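Local coordinates for protein D-glycerate 2-kinase (Thermotoga maritima, PDB 2B8N) that catalyses the ATP-dependent phosphorylation of D-glycerate to 2-phosphoglycerate, a magnesium-dependent step in the breakdown of serine by way of 3-hydroxypyruvate, at residues L72-R77 with P91-E96; I167-T172 with L226-K231; K382-M387 with Y401-K406. One frame throughout, in Å; residues are numbered along the deposited sequence.

Interaction 1 of 3, residues L72-R77 with P91-E96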
# COMPACT_ATOMS: atom_id res chain seq x y z
N LEU A 72 11.72 18.57 12.36
CA LEU A 72 12.35 18.48 13.68
C LEU A 72 13.77 19.03 13.78
O LEU A 72 14.13 19.56 14.81
CB LEU A 72 12.37 17.05 14.17
CG LEU A 72 10.99 16.46 14.49
CD1 LEU A 72 11.21 15.00 14.71
CD2 LEU A 72 10.31 17.11 15.69
N GLY A 73 14.58 18.86 12.74
CA GLY A 73 15.98 19.30 12.77
C GLY A 73 16.83 18.57 13.80
O GLY A 73 16.75 17.36 13.94
N LYS A 74 17.64 19.32 14.55
CA LYS A 74 18.61 18.74 15.50
C LYS A 74 18.00 18.04 16.75
O LYS A 74 18.74 17.47 17.56
CB LYS A 74 19.67 19.77 15.89
CG LYS A 74 20.60 20.13 14.71
CD LYS A 74 21.64 19.03 14.43
CE LYS A 74 21.82 18.72 12.93
NZ LYS A 74 20.71 17.86 12.42
N LYS A 75 16.67 18.08 16.87
CA LYS A 75 15.95 17.26 17.84
C LYS A 75 16.06 15.80 17.46
O LYS A 75 15.83 14.94 18.31
CB LYS A 75 14.46 17.62 17.89
CG LYS A 75 14.17 19.02 18.34
CD LYS A 75 12.73 19.36 18.05
CE LYS A 75 12.28 20.48 18.93
NZ LYS A 75 11.18 21.20 18.29
N ILE A 76 16.35 15.52 16.19
CA ILE A 76 16.80 14.19 15.79
C ILE A 76 18.32 14.10 16.04
O ILE A 76 19.12 14.87 15.51
CB ILE A 76 16.50 13.83 14.32
CG1 ILE A 76 14.99 13.70 14.06
CG2 ILE A 76 17.21 12.50 13.94
CD1 ILE A 76 14.61 14.04 12.61
N ARG A 77 18.67 13.12 16.87
CA ARG A 77 20.03 12.88 17.29
C ARG A 77 20.72 11.91 16.35
O ARG A 77 21.92 12.00 16.15
CB ARG A 77 20.00 12.36 18.71
CG ARG A 77 19.31 13.37 19.59
CD ARG A 77 19.30 13.01 21.04
NE ARG A 77 19.21 14.22 21.83
CZ ARG A 77 19.48 14.32 23.12
NH1 ARG A 77 19.86 13.25 23.82
NH2 ARG A 77 19.37 15.50 23.72
N PRO A 91 22.16 11.96 0.46
CA PRO A 91 22.28 12.32 1.88
C PRO A 91 21.06 13.01 2.47
O PRO A 91 20.31 13.69 1.76
CB PRO A 91 23.48 13.30 1.89
CG PRO A 91 24.25 13.00 0.66
CD PRO A 91 23.22 12.59 -0.35
N ILE A 92 20.87 12.83 3.77
CA ILE A 92 19.97 13.67 4.55
C ILE A 92 20.73 14.07 5.82
O ILE A 92 20.82 13.31 6.78
CB ILE A 92 18.66 12.94 4.92
CG1 ILE A 92 18.05 12.29 3.68
CG2 ILE A 92 17.66 13.91 5.56
CD1 ILE A 92 16.68 11.64 3.92
N ASP A 93 21.27 15.29 5.82
CA ASP A 93 22.17 15.70 6.87
C ASP A 93 23.20 14.54 7.08
O ASP A 93 23.98 14.23 6.16
CB ASP A 93 21.39 16.11 8.14
CG ASP A 93 22.26 16.82 9.21
OD1 ASP A 93 23.13 17.66 8.85
OD2 ASP A 93 22.07 16.53 10.42
N ASP A 94 23.15 13.89 8.27
CA ASP A 94 24.08 12.83 8.69
C ASP A 94 23.36 11.50 8.96
O ASP A 94 23.92 10.60 9.62
CB ASP A 94 24.82 13.26 9.97
CG ASP A 94 23.88 13.41 11.18
N PHE A 95 22.13 11.37 8.47
CA PHE A 95 21.38 10.14 8.62
C PHE A 95 22.14 9.09 7.85
O PHE A 95 22.83 9.39 6.89
CB PHE A 95 20.00 10.24 8.02
CG PHE A 95 19.05 11.15 8.74
CD1 PHE A 95 19.44 11.92 9.81
CD2 PHE A 95 17.73 11.24 8.29
CE1 PHE A 95 18.52 12.77 10.45
CE2 PHE A 95 16.82 12.09 8.90
CZ PHE A 95 17.21 12.85 9.99
N GLU A 96 21.99 7.85 8.28
CA GLU A 96 22.59 6.73 7.59
C GLU A 96 21.58 6.24 6.54
O GLU A 96 20.46 5.89 6.88
CB GLU A 96 22.97 5.64 8.61
CG GLU A 96 23.97 6.11 9.68
CD GLU A 96 24.16 5.11 10.81
OE1 GLU A 96 24.10 3.89 10.57
OE2 GLU A 96 24.37 5.56 11.96
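Ile76 and Phe95 form the packed half of this contact. CG2 of Ile76 lies 3.7 Å from CE1 of Phe95. The second branch also takes part: CD1 of Ile76 is 3.9 Å from CZ of the same ring. The two side chains cross at about a right angle, and both are buried. Val52 and Leu54 of strand 52-57 pack against Ile76, and Leu54 and Tyr69 also touch Phe95. The pair sits at one end of the parallel sheet, where strand 76-84 begins and the loop after it leads into the outermost strand, 96-100. That loop makes a type II' turn from Ile92 to Phe95, closed by a hydrogen bond from Phe95 N to Ile92 O, and both Asp93 and Phe95 reach segment 72-77 from it.

The other half is polar and lies at the surface. Lys74 bends at chi2 (-77°), chi3 and chi4 and meets Asp93 from the opposite direction. NZ of Lys74 reaches OD2 of Asp93 at 2.8 Å, a salt bridge that includes a hydrogen bond from NZ. The amine approaches from above the carboxylate plane, 47° out of it. NZ also makes a weak hydrogen bond to Tyr69 OH, on helix 61-72.

Interaction 2 of 3, residues I167-T172 with L226-K231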
# COMPACT_ATOMS: atom_id res chain seq x y z
N ILE A 167 -2.54 -15.74 5.05
CA ILE A 167 -1.57 -14.67 5.37
C ILE A 167 -1.34 -14.59 6.88
O ILE A 167 -0.24 -14.28 7.34
CB ILE A 167 -1.99 -13.28 4.80
CG1 ILE A 167 -0.98 -12.17 5.17
CG2 ILE A 167 -3.36 -12.87 5.32
CD1 ILE A 167 0.32 -12.18 4.36
N GLU A 168 -2.40 -14.88 7.63
CA GLU A 168 -2.35 -14.88 9.09
C GLU A 168 -1.51 -16.04 9.62
O GLU A 168 -0.77 -15.91 10.61
CB GLU A 168 -3.78 -14.97 9.65
CG GLU A 168 -4.62 -13.68 9.45
CD GLU A 168 -5.30 -13.52 8.06
OE1 GLU A 168 -5.36 -14.48 7.24
OE2 GLU A 168 -5.78 -12.41 7.78
N GLU A 169 -1.61 -17.18 8.96
CA GLU A 169 -0.83 -18.36 9.34
C GLU A 169 0.66 -18.16 9.00
O GLU A 169 1.55 -18.51 9.78
CB GLU A 169 -1.41 -19.62 8.70
CG GLU A 169 -2.76 -20.04 9.30
CD GLU A 169 -3.46 -21.13 8.50
OE1 GLU A 169 -3.47 -21.06 7.26
OE2 GLU A 169 -4.00 -22.07 9.12
N ILE A 170 0.91 -17.57 7.84
CA ILE A 170 2.27 -17.25 7.46
C ILE A 170 2.83 -16.29 8.51
O ILE A 170 3.97 -16.45 8.98
CB ILE A 170 2.31 -16.65 6.06
CG1 ILE A 170 1.92 -17.72 5.04
CG2 ILE A 170 3.71 -16.10 5.74
CD1 ILE A 170 1.76 -17.23 3.63
N ASN A 171 2.02 -15.30 8.86
CA ASN A 171 2.40 -14.27 9.83
C ASN A 171 2.69 -14.84 11.23
O ASN A 171 3.68 -14.48 11.87
CB ASN A 171 1.29 -13.21 9.89
CG ASN A 171 1.80 -11.84 10.29
OD1 ASN A 171 2.99 -11.51 10.16
ND2 ASN A 171 0.87 -11.02 10.75
N THR A 172 1.84 -15.75 11.70
CA THR A 172 2.09 -16.39 12.99
C THR A 172 3.49 -17.01 13.03
O THR A 172 4.27 -16.77 13.96
CB THR A 172 0.98 -17.42 13.30
OG1 THR A 172 -0.24 -16.73 13.62
CG2 THR A 172 1.36 -18.31 14.47
N LEU A 226 3.90 -23.69 15.64
CA LEU A 226 4.24 -25.10 15.41
C LEU A 226 3.08 -25.92 14.82
O LEU A 226 3.29 -26.81 14.02
CB LEU A 226 4.72 -25.72 16.71
CG LEU A 226 6.00 -25.11 17.30
CD1 LEU A 226 6.39 -25.84 18.60
CD2 LEU A 226 7.15 -25.15 16.30
N LYS A 227 1.85 -25.61 15.24
CA LYS A 227 0.66 -26.25 14.69
C LYS A 227 0.42 -25.90 13.22
O LYS A 227 -0.08 -26.72 12.46
CB LYS A 227 -0.57 -25.89 15.51
CG LYS A 227 -0.52 -26.48 16.89
CD LYS A 227 -1.89 -26.57 17.53
CE LYS A 227 -1.85 -27.54 18.71
NZ LYS A 227 -1.46 -28.94 18.29
N VAL A 228 0.79 -24.68 12.81
CA VAL A 228 0.71 -24.30 11.40
C VAL A 228 1.62 -25.19 10.55
O VAL A 228 1.16 -25.81 9.60
CB VAL A 228 1.09 -22.86 11.17
CG1 VAL A 228 1.21 -22.57 9.65
CG2 VAL A 228 0.04 -21.96 11.82
N LEU A 229 2.90 -25.25 10.92
CA LEU A 229 3.88 -26.07 10.22
C LEU A 229 3.47 -27.54 10.15
O LEU A 229 3.56 -28.17 9.08
CB LEU A 229 5.24 -25.95 10.89
CG LEU A 229 5.89 -24.57 10.83
CD1 LEU A 229 7.16 -24.55 11.67
CD2 LEU A 229 6.20 -24.17 9.39
N GLU A 230 3.01 -28.08 11.28
CA GLU A 230 2.46 -29.42 11.30
C GLU A 230 1.26 -29.48 10.36
O GLU A 230 1.17 -30.40 9.56
CB GLU A 230 2.08 -29.86 12.72
CG GLU A 230 0.82 -30.73 12.81
CD GLU A 230 0.48 -31.15 14.24
OE1 GLU A 230 1.21 -31.99 14.80
OE2 GLU A 230 -0.54 -30.63 14.78
N LYS A 231 0.37 -28.50 10.43
CA LYS A 231 -0.83 -28.52 9.59
C LYS A 231 -0.51 -28.66 8.11
O LYS A 231 -1.18 -29.42 7.41
CB LYS A 231 -1.70 -27.28 9.81
CG LYS A 231 -3.09 -27.39 9.14
CD LYS A 231 -4.07 -26.32 9.67
CE LYS A 231 -5.06 -25.89 8.60
NZ LYS A 231 -4.35 -25.09 7.56
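Glu169 meets both Val228 and Lys231 across this helix-helix contact. It joins the first turns of helix 167-175 to the end of helix 222-231. Helix 167-175 precedes strand 193-199 of the parallel sheet and helix 222-231 follows it; helix 150-162 packs beside both. The backbones come nearest at Glu169 and Val228, whose CA atoms are 6.5 Å apart.

The apolar part is small. Val228 points toward the other helix and brings both methyls to CB of Glu169. Its CG1 is 4.1 Å from CB of Glu169, and CG2 is 4.2 Å from the same atom. CG1 is also 4.1 Å from the backbone O of Glu169. Val228 is buried, and Leu160 of helix 150-162 packs on it too. Leu160 and Leu161 of that helix also touch Ile170.

The charged part lies at the exposed edge. The chain of Glu169 runs extended beyond CG (chi2 170°), and its carboxylate ends near the Lys231 amine. The Lys231 chain leaves with CG anti to the backbone N (chi1 -170°) and bends at chi3 and chi4. The two side chains cross at about a right angle. They form a salt bridge whose hydrogen bond, from NZ to OE2, is weak. The other carboxylate oxygen, OE1, is held by Tyr232 OH and by the backbone N of Ser166, so these partners probably fix the carboxylate more firmly than the lysine does. NZ of Lys231 stands 3.4 Å from OE2 of Glu169 and 4.1 Å from OE1.

Interaction 3 of 3, residues K382-M387 with Y401-K406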
# COMPACT_ATOMS: atom_id res chain seq x y z
N LYS A 382 -16.82 2.46 -28.65
CA LYS A 382 -17.08 2.66 -30.07
C LYS A 382 -15.85 3.20 -30.84
O LYS A 382 -15.73 2.97 -32.06
CB LYS A 382 -18.38 3.46 -30.33
CG LYS A 382 -18.60 4.71 -29.51
CD LYS A 382 -19.95 5.39 -29.89
CE LYS A 382 -21.16 4.83 -29.13
NZ LYS A 382 -21.84 3.72 -29.86
N THR A 383 -14.94 3.89 -30.15
CA THR A 383 -13.67 4.27 -30.77
C THR A 383 -12.93 2.99 -31.17
O THR A 383 -12.40 2.89 -32.29
CB THR A 383 -12.75 5.12 -29.86
OG1 THR A 383 -13.41 6.32 -29.42
CG2 THR A 383 -11.49 5.52 -30.63
N LEU A 384 -12.91 2.02 -30.27
CA LEU A 384 -12.32 0.71 -30.53
C LEU A 384 -13.03 -0.09 -31.63
O LEU A 384 -12.39 -0.65 -32.53
CB LEU A 384 -12.27 -0.11 -29.25
CG LEU A 384 -11.20 0.32 -28.25
CD1 LEU A 384 -11.39 -0.41 -26.93
CD2 LEU A 384 -9.80 0.08 -28.80
N LYS A 385 -14.36 -0.16 -31.56
CA LYS A 385 -15.14 -0.82 -32.61
C LYS A 385 -14.91 -0.17 -33.98
O LYS A 385 -14.69 -0.88 -34.97
CB LYS A 385 -16.63 -0.86 -32.26
CG LYS A 385 -16.95 -1.74 -31.03
CD LYS A 385 -18.39 -1.58 -30.55
CE LYS A 385 -18.69 -2.51 -29.35
NZ LYS A 385 -20.13 -2.49 -28.86
N ALA A 386 -14.90 1.16 -34.03
CA ALA A 386 -14.64 1.88 -35.29
C ALA A 386 -13.26 1.61 -35.85
O ALA A 386 -13.03 1.80 -37.03
CB ALA A 386 -14.84 3.36 -35.11
N MSE A 387 -12.32 1.19 -35.01
CA MSE A 387 -11.01 0.74 -35.51
C MSE A 387 -10.96 -0.75 -35.88
O MSE A 387 -9.92 -1.26 -36.32
CB MSE A 387 -9.95 1.05 -34.48
CG MSE A 387 -9.75 2.52 -34.24
SE MSE A 387 -8.66 2.72 -32.65
CE MSE A 387 -7.11 1.51 -33.14
N TYR A 401 -4.37 -3.00 -21.04
CA TYR A 401 -3.42 -1.92 -21.40
C TYR A 401 -3.55 -1.51 -22.85
O TYR A 401 -3.70 -0.31 -23.14
CB TYR A 401 -1.96 -2.34 -21.14
CG TYR A 401 -0.93 -1.28 -21.42
CD1 TYR A 401 -0.45 -1.07 -22.71
CD2 TYR A 401 -0.41 -0.50 -20.40
CE1 TYR A 401 0.53 -0.09 -22.97
CE2 TYR A 401 0.56 0.48 -20.66
CZ TYR A 401 1.02 0.67 -21.95
OH TYR A 401 1.97 1.63 -22.21
N ASN A 402 -3.47 -2.50 -23.74
CA ASN A 402 -3.48 -2.28 -25.20
C ASN A 402 -4.80 -1.73 -25.71
O ASN A 402 -4.80 -0.90 -26.60
CB ASN A 402 -3.14 -3.58 -25.96
CG ASN A 402 -1.65 -3.91 -25.94
OD1 ASN A 402 -0.82 -3.06 -25.68
ND2 ASN A 402 -1.32 -5.15 -26.24
N ALA A 403 -5.91 -2.18 -25.15
CA ALA A 403 -7.22 -1.67 -25.53
C ALA A 403 -7.34 -0.19 -25.21
O ALA A 403 -7.87 0.58 -26.01
CB ALA A 403 -8.30 -2.44 -24.83
N LEU A 404 -6.83 0.20 -24.04
CA LEU A 404 -6.86 1.59 -23.59
C LEU A 404 -5.87 2.49 -24.35
O LEU A 404 -6.21 3.63 -24.67
CB LEU A 404 -6.63 1.67 -22.07
CG LEU A 404 -7.60 0.91 -21.14
CD1 LEU A 404 -7.04 0.82 -19.74
CD2 LEU A 404 -9.00 1.54 -21.10
N LYS A 405 -4.67 2.00 -24.66
CA LYS A 405 -3.72 2.79 -25.48
C LYS A 405 -4.32 3.13 -26.85
O LYS A 405 -4.20 4.25 -27.33
CB LYS A 405 -2.36 2.09 -25.67
N LYS A 406 -4.98 2.15 -27.47
CA LYS A 406 -5.55 2.30 -28.81
C LYS A 406 -6.69 3.31 -28.84
O LYS A 406 -7.04 3.83 -29.90
CB LYS A 406 -6.11 0.97 -29.33
CG LYS A 406 -5.08 0.02 -29.86
CD LYS A 406 -5.71 -1.32 -30.25
CE LYS A 406 -4.64 -2.36 -30.54
NZ LYS A 406 -3.85 -1.94 -31.71
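With CG anti to its carbonyl carbon (chi1 -75°), Leu384 sends its two methyls across to Ala403 and Lys406. In Met387, a selenomethionine, a bend at chi3 (52°) turns CE toward Lys406. CD2 of Leu384 lies 3.4 Å from the carbonyl O of Ala403 and 3.8 Å from CB of Lys406. The other methyl, CD1, is 4.3 Å from CB of Ala403. Here helix 380-386 and the residue after it pack on helix 400-406, in the part of the chain assigned to the MOFRL family. Helix 391-396 lies between them in sequence, and its Pro391 touches Leu384 while its Tyr394 touches Ala403 and Lys406. Met387 covers the more exposed side. Its SE is 3.4 Å from the backbone O of Lys406, and CE is 4.0 Å from CB of Lys406. Lys406 starts toward the helix opposite, but its amine leads away, to a long, weak ion pair with Glu389. No hydrogen bond crosses between the two segments. An alanine in place of Leu384 would lack CG and both methyls, and is likely to open a gap beside Ala403 and the base of Lys406. Ala403 O also accepts a hydrogen bond from Ser407 OG.

In the fold
The three contacts follow one another along the chain and do not touch. Interactions 1 and 2 both fall in the DUF4147 region, with centres about 40 Å apart. Interaction 1 is at one end of the parallel sheet, whereas interaction 2 joins two helices. Interaction 3 belongs to the MOFRL region, which includes several strands of the mixed sheet. Its centre is about 51 Å from that of interaction 1, on the opposite side of the chain's centre, and about 46 Å from that of interaction 2. The nearest atoms are about 25 Å apart for interactions 1 and 2, and about 27 Å for 2 and 3. Each centre lies 24 to 30 Å from the chain's centre. No ligand atom takes part in any of the three contacts described.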